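PDB 4NG0: LAR_0958 cell surface adhesin from Lactobacillus reuteri, which probably lets the bacterium adhere to mucus, as a surface-exposed adhesin built from repeats of which this ubiquitin-like beta-grasp domain is one. Local coordinates for residues N16-E21 with F43-A48; S36-A41 with E68-K73; K31-S36 with Y78-I83. One frame throughout, in Å; residues are numbered along the deposited sequence. Where two conformers were deposited one is given.

How the contacts relate
Contact 1 is core: all four residues that touch are buried, F20 meets the F43 ring, and A18 and F20 CB pack on W45. Contacts 2 and 3 lie together nearer the surface and share S36 in the loop between strands 26-28 and 43-45. In each a leucine makes the apolar touch, L38 on A70 and L71 or L33 on L80. All three have a water at a backbone carbonyl, joined in contact 1 to W45 NE1 and F20 N, in the others to a hydroxyl, of T37 or Y78. L71 of contact 2 packs on L80 and I83 of contact 3, and R72 NH2 probably bonds to L80 O. Contact 1 reaches contact 2 where F20 packs on S40.

Contact 1 of 3, residues N16-E21 with F43-A48; sequences NPANFE and FTWNTA
One face of the F43 ring is taken by F20, whose CZ stands 3.5 Å above the plane, nearer the CG-CD1 side than the ring centre. The indole of W45 is met obliquely by A18 CB and F20 CB, while a water lies in its plane at the NE1 edge. These three aromatic residues belong to the buried core of the beta-grasp domain, where the loop 16-21 lies against strand 43-45, an outermost strand of the mixed sheet.

F20 and F43 reach each other from opposite segments with their side chains crossing at about a right angle. Their ring planes are inclined at 53° and their centroids are 4.9 Å apart, an oblique pairing rather than a stack or a T-shape. The leading corner of F20 does the touching: CE2 comes to 3.4 Å from F43 CD1, a snug fit for two aromatic carbons. With chi1 at 165°, CG of F20 is swung anti to the backbone N, which carries the ring away from its own loop and onto F43. F20 also meets Y87 edge-to-face, and L61 of strand 57-63 packs on it as well.

The W45 end of the contact is aliphatic on the loop side. A18 CB sits 3.7 Å from W45 CH2, and F20 CB approaches the neighbouring CZ2 at 3.9 Å, so both loop residues meet the six-membered half of the indole. Y89 of strand 83-92 adds an edge-to-face partner to W45.

One water joins three polar groups of the two segments. It accepts from W45 NE1 at 3.1 Å and from F20 N at 3.0 Å, and donates to A18 O at 2.8 Å.

Contact 2 of 3, residues S36-A41 with E68-K73; sequences STLTSA and EAALRK
L38 reaches the helix with one branch of its fork: CD2 lies 4.0 Å from the methyl CB of A70, which points toward the loop. The same CD2 is also 4.0 Å from L71 N and 4.3 Å from L71 CB, so this methyl rests where the helix backbone passes from one residue to the next. With chi2 at 179° it is CD1 that continues the chain away from CA; CD2, the branch turned off that line, is the one that faces the helix. L71 is turned differently. Its CB touches L38, but its CG is anti to the backbone N (chi1 -172°) and the isobutyl group packs on W27, T35 and L80. W27, on strand 26-28, also receives L38, and so joins the two leucines from the sheet side.

In the beta-grasp fold the sheet wraps around a helix, here 65-73, and this contact fastens the loop 36-41 along one flank of it.

Toward the more exposed end, T37 directs its hydroxyl at the helix. OG1 is 3.9 Å from A70 O, and a water spans the interval, lying 2.8 Å from T37 OG1 and donating to A70 O at 2.7 Å. On another side of the helix R72 NH1 and E68 OE1 form a long salt bridge of 3.7 Å, the carboxylate oxygen lying in the guanidinium plane.

Contact 3 of 3, residues K31-S36 with Y78-I83; sequences KGLNTS and YDLKTI
Two loops of the beta-grasp domain come together beside its helix 65-73: segment 31-36, which follows strand 26-28, and segment 78-83, which leads from the helix into strand 83-92. Their backbones stay well apart, the nearest CA atoms being those of L33 and Y78 at 9.1 Å, and side chains and a water make the connection.

The apolar part is a single methyl pair, L33 CD1 against L80 CD1 at 4.0 Å, from side chains that cross obliquely. For L33, chi1 of -179° sets CG anti to the backbone N, which takes CD1 across to the other loop. L80 points toward it from a buried position, also packing on L30 and on L71 of the helix; L33 for its part lies on W27 of strand 26-28. The touch thus continues the apolar layer between helix and sheet out to the loops.

Farther out, the phenol of Y78 reaches toward the backbone of K31. Y78 OH and K31 O are 4.2 Å apart and are bridged by a water, which donates to the carbonyl at 2.8 Å and lies 2.5 Å from the hydroxyl, a short separation. G32, next along, has phi and psi of 92° and 1°, a conformation that suits glycine.

The turn after L33 is secured from within and by the residues just after helix 65-73. N34 gives its N to N75 OD1 and its ND2 to A74 O, while its own OD1 closes an Asx turn by accepting from S36 N. The S36 hydroxyl donates to the same oxygen: OG is 2.8 Å from N34 OD1, in the carbonyl plane and on a lone pair.

Contact 1 of 3, residues N16-E21 with F43-A48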
loop_
_atom_site.group_PDB
_atom_site.type_symbol
_atom_site.label_atom_id
_atom_site.label_comp_id
_atom_site.label_asym_id
_atom_site.label_seq_id
_atom_site.Cartn_x
_atom_site.Cartn_y
_atom_site.Cartn_z
ATOM N N ASN A 16 -17.116 5.166 -7.575
ATOM C CA ASN A 16 -15.961 4.788 -8.385
ATOM C C ASN A 16 -14.955 4.053 -7.511
ATOM O O ASN A 16 -14.880 4.308 -6.308
ATOM C CB ASN A 16 -15.334 6.040 -9.000
ATOM C CG ASN A 16 -16.289 6.753 -9.940
ATOM O OD1 ASN A 16 -17.041 6.099 -10.672
ATOM N ND2 ASN A 16 -16.294 8.083 -9.910
ATOM N N PRO A 17 -14.180 3.126 -8.092
ATOM C CA PRO A 17 -13.219 2.381 -7.272
ATOM C C PRO A 17 -12.138 3.297 -6.708
ATOM O O PRO A 17 -11.771 4.293 -7.333
ATOM C CB PRO A 17 -12.609 1.376 -8.264
ATOM C CG PRO A 17 -13.589 1.307 -9.405
ATOM C CD PRO A 17 -14.186 2.674 -9.497
ATOM N N ALA A 18 -11.649 2.960 -5.521
ATOM C CA ALA A 18 -10.569 3.728 -4.906
ATOM C C ALA A 18 -9.271 3.624 -5.692
ATOM O O ALA A 18 -8.945 2.569 -6.232
ATOM C CB ALA A 18 -10.338 3.248 -3.479
ATOM N N ASN A 19 -8.518 4.716 -5.711
ATOM C CA ASN A 19 -7.212 4.747 -6.349
ATOM C C ASN A 19 -6.118 4.783 -5.295
ATOM O O ASN A 19 -5.838 5.840 -4.719
ATOM C CB ASN A 19 -7.083 5.990 -7.231
ATOM C CG ASN A 19 -8.005 5.963 -8.441
ATOM O OD1 ASN A 19 -8.171 4.931 -9.091
ATOM N ND2 ASN A 19 -8.591 7.111 -8.758
ATOM N N PHE A 20 -5.506 3.630 -5.050
ATOM C CA PHE A 20 -4.394 3.539 -4.118
ATOM C C PHE A 20 -3.187 4.273 -4.675
ATOM O O PHE A 20 -2.827 4.094 -5.842
ATOM C CB PHE A 20 -4.051 2.070 -3.878
ATOM C CG PHE A 20 -2.716 1.855 -3.226
ATOM C CD1 PHE A 20 -2.543 2.129 -1.877
ATOM C CD2 PHE A 20 -1.640 1.353 -3.949
ATOM C CE1 PHE A 20 -1.312 1.934 -1.251
ATOM C CE2 PHE A 20 -0.396 1.141 -3.328
ATOM C CZ PHE A 20 -0.234 1.433 -1.980
ATOM N N GLU A 21 -2.558 5.089 -3.835
ATOM C CA GLU A 21 -1.382 5.864 -4.231
ATOM C C GLU A 21 -0.150 5.394 -3.457
ATOM O O GLU A 21 -0.036 5.636 -2.263
ATOM C CB GLU A 21 -1.617 7.348 -3.955
ATOM C CG GLU A 21 -2.791 7.971 -4.710
ATOM C CD GLU A 21 -2.519 8.152 -6.197
ATOM O OE1 GLU A 21 -1.351 8.000 -6.623
ATOM O OE2 GLU A 21 -3.480 8.443 -6.943
ATOM N N PHE A 43 1.118 -3.678 -4.552
ATOM C CA PHE A 43 0.304 -3.848 -3.356
ATOM C C PHE A 43 -1.019 -4.466 -3.762
ATOM O O PHE A 43 -1.536 -4.182 -4.839
ATOM C CB PHE A 43 0.043 -2.498 -2.667
ATOM C CG PHE A 43 1.284 -1.822 -2.142
ATOM C CD1 PHE A 43 2.132 -1.130 -2.995
ATOM C CD2 PHE A 43 1.584 -1.866 -0.790
ATOM C CE1 PHE A 43 3.279 -0.497 -2.508
ATOM C CE2 PHE A 43 2.725 -1.233 -0.295
ATOM C CZ PHE A 43 3.566 -0.564 -1.156
ATOM N N THR A 44 -1.547 -5.311 -2.894
ATOM C CA THR A 44 -2.830 -5.964 -3.144
ATOM C C THR A 44 -3.872 -5.517 -2.128
ATOM O O THR A 44 -3.609 -5.487 -0.929
ATOM C CB THR A 44 -2.665 -7.487 -3.093
ATOM O OG1 THR A 44 -1.819 -7.882 -4.176
ATOM C CG2 THR A 44 -4.006 -8.209 -3.233
ATOM N N TRP A 45 -5.054 -5.155 -2.619
ATOM C CA TRP A 45 -6.187 -4.878 -1.753
ATOM C C TRP A 45 -6.648 -6.144 -1.049
ATOM O O TRP A 45 -6.859 -7.174 -1.700
ATOM C CB TRP A 45 -7.351 -4.364 -2.591
ATOM C CG TRP A 45 -7.197 -2.958 -3.091
ATOM C CD1 TRP A 45 -6.686 -2.559 -4.289
ATOM C CD2 TRP A 45 -7.606 -1.764 -2.407
ATOM N NE1 TRP A 45 -6.728 -1.182 -4.390
ATOM C CE2 TRP A 45 -7.308 -0.676 -3.253
ATOM C CE3 TRP A 45 -8.201 -1.515 -1.163
ATOM C CZ2 TRP A 45 -7.574 0.654 -2.889
ATOM C CZ3 TRP A 45 -8.469 -0.200 -0.801
ATOM C CH2 TRP A 45 -8.158 0.868 -1.661
ATOM N N ASN A 46 -6.852 -6.057 0.260
ATOM C CA ASN A 46 -7.306 -7.192 1.052
ATOM C C ASN A 46 -8.832 -7.234 1.080
ATOM O O ASN A 46 -9.474 -7.159 2.124
ATOM C CB ASN A 46 -6.676 -7.135 2.452
ATOM C CG ASN A 46 -5.150 -7.297 2.410
ATOM O OD1 ASN A 46 -4.621 -8.182 1.728
ATOM N ND2 ASN A 46 -4.439 -6.438 3.137
ATOM N N THR A 47 -9.396 -7.352 -0.114
ATOM C CA THR A 47 -10.827 -7.391 -0.326
ATOM C C THR A 47 -11.228 -8.777 -0.829
ATOM O O THR A 47 -10.368 -9.587 -1.159
ATOM C CB THR A 47 -11.210 -6.366 -1.381
ATOM O OG1 THR A 47 -10.384 -6.559 -2.534
ATOM C CG2 THR A 47 -10.996 -4.948 -0.844
ATOM N N ALA A 48 -12.530 -9.042 -0.894
ATOM C CA ALA A 48 -13.000 -10.382 -1.244
ATOM C C ALA A 48 -12.505 -10.840 -2.603
ATOM O O ALA A 48 -12.228 -12.025 -2.792
ATOM C CB ALA A 48 -14.517 -10.450 -1.199
HETATM O O HOH W 1 -6.538 1.189 -6.353
#

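Contact 2 of 3, residues S36-A41 with E68-K73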
loop_
_atom_site.group_PDB
_atom_site.type_symbol
_atom_site.label_atom_id
_atom_site.label_comp_id
_atom_site.label_asym_id
_atom_site.label_seq_id
_atom_site.Cartn_x
_atom_site.Cartn_y
_atom_site.Cartn_z
ATOM N N SER A 36 11.641 4.070 -4.657
ATOM C CA SER A 36 11.200 4.908 -5.772
ATOM C C SER A 36 10.606 4.134 -6.955
ATOM O O SER A 36 9.960 4.727 -7.817
ATOM C CB SER A 36 12.361 5.776 -6.268
ATOM O OG SER A 36 13.327 4.985 -6.935
ATOM N N THR A 37 10.811 2.822 -6.998
ATOM C CA THR A 37 10.361 2.034 -8.137
ATOM C C THR A 37 9.011 1.349 -7.914
ATOM O O THR A 37 8.449 0.772 -8.849
ATOM C CB THR A 37 11.388 0.962 -8.541
ATOM O OG1 THR A 37 11.408 -0.078 -7.555
ATOM C CG2 THR A 37 12.783 1.574 -8.695
ATOM N N LEU A 38 8.494 1.405 -6.689
ATOM C CA LEU A 38 7.218 0.752 -6.383
ATOM C C LEU A 38 6.032 1.425 -7.061
ATOM O O LEU A 38 5.980 2.653 -7.192
ATOM C CB LEU A 38 6.972 0.690 -4.873
ATOM C CG LEU A 38 8.085 0.045 -4.043
ATOM C CD1 LEU A 38 7.697 0.075 -2.584
ATOM C CD2 LEU A 38 8.368 -1.386 -4.501
ATOM N N THR A 39 5.079 0.602 -7.479
ATOM C CA THR A 39 3.868 1.079 -8.141
ATOM C C THR A 39 2.641 0.496 -7.462
ATOM O O THR A 39 2.752 -0.304 -6.532
ATOM C CB THR A 39 3.833 0.641 -9.613
ATOM O OG1 THR A 39 3.618 -0.773 -9.681
ATOM C CG2 THR A 39 5.143 0.995 -10.308
ATOM N N SER A 40 1.458 0.879 -7.931
ATOM C CA SER A 40 0.226 0.349 -7.361
ATOM C C SER A 40 0.134 -1.167 -7.518
ATOM O O SER A 40 -0.476 -1.846 -6.689
ATOM C CB SER A 40 -1.002 1.031 -7.972
ATOM O OG SER A 40 -1.038 0.848 -9.375
ATOM N N ALA A 41 0.746 -1.697 -8.575
ATOM C CA ALA A 41 0.726 -3.138 -8.831
ATOM C C ALA A 41 1.475 -3.933 -7.761
ATOM O O ALA A 41 1.351 -5.157 -7.676
ATOM C CB ALA A 41 1.302 -3.439 -10.208
ATOM N N GLU A 68 7.564 -7.255 -3.166
ATOM C CA GLU A 68 8.775 -7.693 -2.483
ATOM C C GLU A 68 9.932 -7.811 -3.471
ATOM O O GLU A 68 11.048 -7.372 -3.190
ATOM C CB GLU A 68 8.544 -9.026 -1.769
ATOM C CG GLU A 68 7.522 -8.950 -0.652
ATOM C CD GLU A 68 7.256 -10.301 -0.019
ATOM O OE1 GLU A 68 7.821 -11.309 -0.500
ATOM O OE2 GLU A 68 6.481 -10.349 0.962
ATOM N N ALA A 69 9.666 -8.407 -4.626
ATOM C CA ALA A 69 10.713 -8.586 -5.625
ATOM C C ALA A 69 11.185 -7.239 -6.164
ATOM O O ALA A 69 12.379 -7.037 -6.396
ATOM C CB ALA A 69 10.218 -9.478 -6.752
ATOM N N ALA A 70 10.257 -6.309 -6.353
ATOM C CA ALA A 70 10.606 -4.991 -6.865
ATOM C C ALA A 70 11.480 -4.230 -5.874
ATOM O O ALA A 70 12.446 -3.571 -6.256
ATOM C CB ALA A 70 9.346 -4.189 -7.191
ATOM N N LEU A 71 11.133 -4.316 -4.595
ATOM C CA LEU A 71 11.911 -3.637 -3.567
ATOM C C LEU A 71 13.300 -4.249 -3.483
ATOM O O LEU A 71 14.305 -3.541 -3.371
ATOM C CB LEU A 71 11.197 -3.729 -2.213
ATOM C CG LEU A 71 11.796 -2.904 -1.072
ATOM C CD1 LEU A 71 11.676 -1.427 -1.384
ATOM C CD2 LEU A 71 11.090 -3.247 0.226
ATOM N N ARG A 72 13.372 -5.568 -3.553
ATOM C CA ARG A 72 14.679 -6.216 -3.487
ATOM C C ARG A 72 15.563 -5.818 -4.673
ATOM O O ARG A 72 16.755 -5.520 -4.507
ATOM C CB ARG A 72 14.506 -7.730 -3.380
ATOM C CG ARG A 72 13.908 -8.140 -2.041
ATOM C CD ARG A 72 13.897 -9.646 -1.849
ATOM N NE ARG A 72 13.565 -9.996 -0.472
ATOM C CZ ARG A 72 12.366 -10.404 -0.067
ATOM N NH1 ARG A 72 11.375 -10.529 -0.942
ATOM N NH2 ARG A 72 12.160 -10.697 1.210
ATOM N N LYS A 73 14.971 -5.773 -5.863
ATOM C CA LYS A 73 15.689 -5.395 -7.076
ATOM C C LYS A 73 16.239 -3.966 -6.993
ATOM O O LYS A 73 17.324 -3.667 -7.503
ATOM C CB LYS A 73 14.767 -5.548 -8.289
ATOM C CG LYS A 73 15.416 -5.264 -9.632
ATOM C CD LYS A 73 14.462 -5.624 -10.761
ATOM C CE LYS A 73 15.076 -5.358 -12.127
ATOM N NZ LYS A 73 15.279 -3.905 -12.368
HETATM O O HOH W 2 12.515 -2.380 -8.708
#

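Contact 3 of 3, residues K31-S36 with Y78-I83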
loop_
_atom_site.group_PDB
_atom_site.type_symbol
_atom_site.label_atom_id
_atom_site.label_comp_id
_atom_site.label_asym_id
_atom_site.label_seq_id
_atom_site.Cartn_x
_atom_site.Cartn_y
_atom_site.Cartn_z
ATOM N N LYS A 31 18.114 3.273 6.590
ATOM C CA LYS A 31 18.535 4.510 5.946
ATOM C C LYS A 31 19.043 4.208 4.538
ATOM O O LYS A 31 19.909 3.347 4.352
ATOM C CB LYS A 31 19.610 5.201 6.791
ATOM C CG LYS A 31 20.160 6.476 6.183
ATOM C CD LYS A 31 21.087 7.186 7.159
ATOM C CE LYS A 31 21.749 8.397 6.524
ATOM N NZ LYS A 31 22.599 9.104 7.523
ATOM N N GLY A 32 18.469 4.892 3.551
ATOM C CA GLY A 32 18.871 4.725 2.167
ATOM C C GLY A 32 18.081 3.695 1.381
ATOM O O GLY A 32 18.361 3.475 0.203
ATOM N N LEU A 33 17.098 3.064 2.018
ATOM C CA LEU A 33 16.218 2.152 1.305
ATOM C C LEU A 33 15.611 2.859 0.105
ATOM O O LEU A 33 15.064 3.960 0.233
ATOM C CB LEU A 33 15.095 1.661 2.228
ATOM C CG LEU A 33 14.093 0.676 1.622
ATOM C CD1 LEU A 33 14.702 -0.707 1.450
ATOM C CD2 LEU A 33 12.843 0.619 2.477
ATOM N N ASN A 34 15.712 2.223 -1.056
ATOM C CA ASN A 34 15.174 2.775 -2.293
ATOM C C ASN A 34 13.770 2.238 -2.572
ATOM O O ASN A 34 13.596 1.060 -2.906
ATOM C CB ASN A 34 16.136 2.451 -3.445
ATOM C CG ASN A 34 15.631 2.916 -4.801
ATOM O OD1 ASN A 34 14.693 3.710 -4.908
ATOM N ND2 ASN A 34 16.271 2.423 -5.855
ATOM N N THR A 35 12.769 3.110 -2.433
ATOM C CA THR A 35 11.375 2.731 -2.653
ATOM C C THR A 35 10.782 3.416 -3.882
ATOM O O THR A 35 9.572 3.339 -4.134
ATOM C CB THR A 35 10.514 3.057 -1.415
ATOM O OG1 THR A 35 10.551 4.466 -1.162
ATOM C CG2 THR A 35 11.055 2.325 -0.197
ATOM N N SER A 36 11.641 4.070 -4.657
ATOM C CA SER A 36 11.200 4.908 -5.772
ATOM C C SER A 36 10.606 4.134 -6.955
ATOM O O SER A 36 9.960 4.727 -7.817
ATOM C CB SER A 36 12.361 5.776 -6.268
ATOM O OG SER A 36 13.327 4.985 -6.935
ATOM N N TYR A 78 21.704 -4.892 -0.540
ATOM C CA TYR A 78 21.087 -5.519 0.624
ATOM C C TYR A 78 20.417 -6.836 0.302
ATOM O O TYR A 78 20.003 -7.081 -0.830
ATOM C CB TYR A 78 20.046 -4.579 1.248
ATOM C CG TYR A 78 20.653 -3.286 1.707
ATOM C CD1 TYR A 78 21.387 -3.226 2.879
ATOM C CD2 TYR A 78 20.508 -2.123 0.962
ATOM C CE1 TYR A 78 21.960 -2.042 3.309
ATOM C CE2 TYR A 78 21.082 -0.933 1.386
ATOM C CZ TYR A 78 21.793 -0.896 2.561
ATOM O OH TYR A 78 22.370 0.288 2.993
ATOM N N ASP A 79 20.339 -7.679 1.325
ATOM C CA ASP A 79 19.483 -8.854 1.318
ATOM C C ASP A 79 18.378 -8.552 2.309
ATOM O O ASP A 79 18.573 -8.665 3.520
ATOM C CB ASP A 79 20.278 -10.093 1.735
ATOM C CG ASP A 79 19.425 -11.345 1.804
ATOM O OD1 ASP A 79 18.291 -11.339 1.279
ATOM O OD2 ASP A 79 19.903 -12.342 2.386
ATOM N N LEU A 80 17.239 -8.114 1.783
ATOM C CA LEU A 80 16.106 -7.725 2.615
ATOM C C LEU A 80 15.333 -8.977 3.024
ATOM O O LEU A 80 14.531 -9.492 2.249
ATOM C CB LEU A 80 15.197 -6.748 1.855
ATOM C CG LEU A 80 15.878 -5.479 1.330
ATOM C CD1 LEU A 80 14.867 -4.629 0.578
ATOM C CD2 LEU A 80 16.506 -4.683 2.463
ATOM N N LYS A 81 15.583 -9.456 4.239
ATOM C CA LYS A 81 15.062 -10.756 4.679
ATOM C C LYS A 81 13.651 -10.712 5.271
ATOM O O LYS A 81 12.951 -11.723 5.253
ATOM C CB LYS A 81 16.001 -11.391 5.694
ATOM C CG LYS A 81 17.404 -11.665 5.178
ATOM C CD LYS A 81 18.214 -12.306 6.283
ATOM C CE LYS A 81 19.596 -12.699 5.823
ATOM N NZ LYS A 81 20.344 -13.276 6.972
ATOM N N THR A 82 13.257 -9.572 5.833
ATOM C CA THR A 82 11.868 -9.374 6.242
ATOM C C THR A 82 11.370 -8.039 5.724
ATOM O O THR A 82 12.127 -7.076 5.654
ATOM C CB THR A 82 11.657 -9.392 7.780
ATOM O OG1 THR A 82 12.329 -8.281 8.397
ATOM C CG2 THR A 82 12.176 -10.665 8.367
ATOM N N ILE A 83 10.092 -7.994 5.359
ATOM C CA ILE A 83 9.415 -6.743 5.062
ATOM C C ILE A 83 8.042 -6.850 5.724
ATOM O O ILE A 83 7.282 -7.758 5.413
ATOM C CB ILE A 83 9.259 -6.516 3.551
ATOM C CG1 ILE A 83 10.622 -6.590 2.842
ATOM C CG2 ILE A 83 8.581 -5.161 3.300
ATOM C CD1 ILE A 83 10.531 -6.773 1.341
HETATM O O HOH W 3 21.349 2.424 2.181
#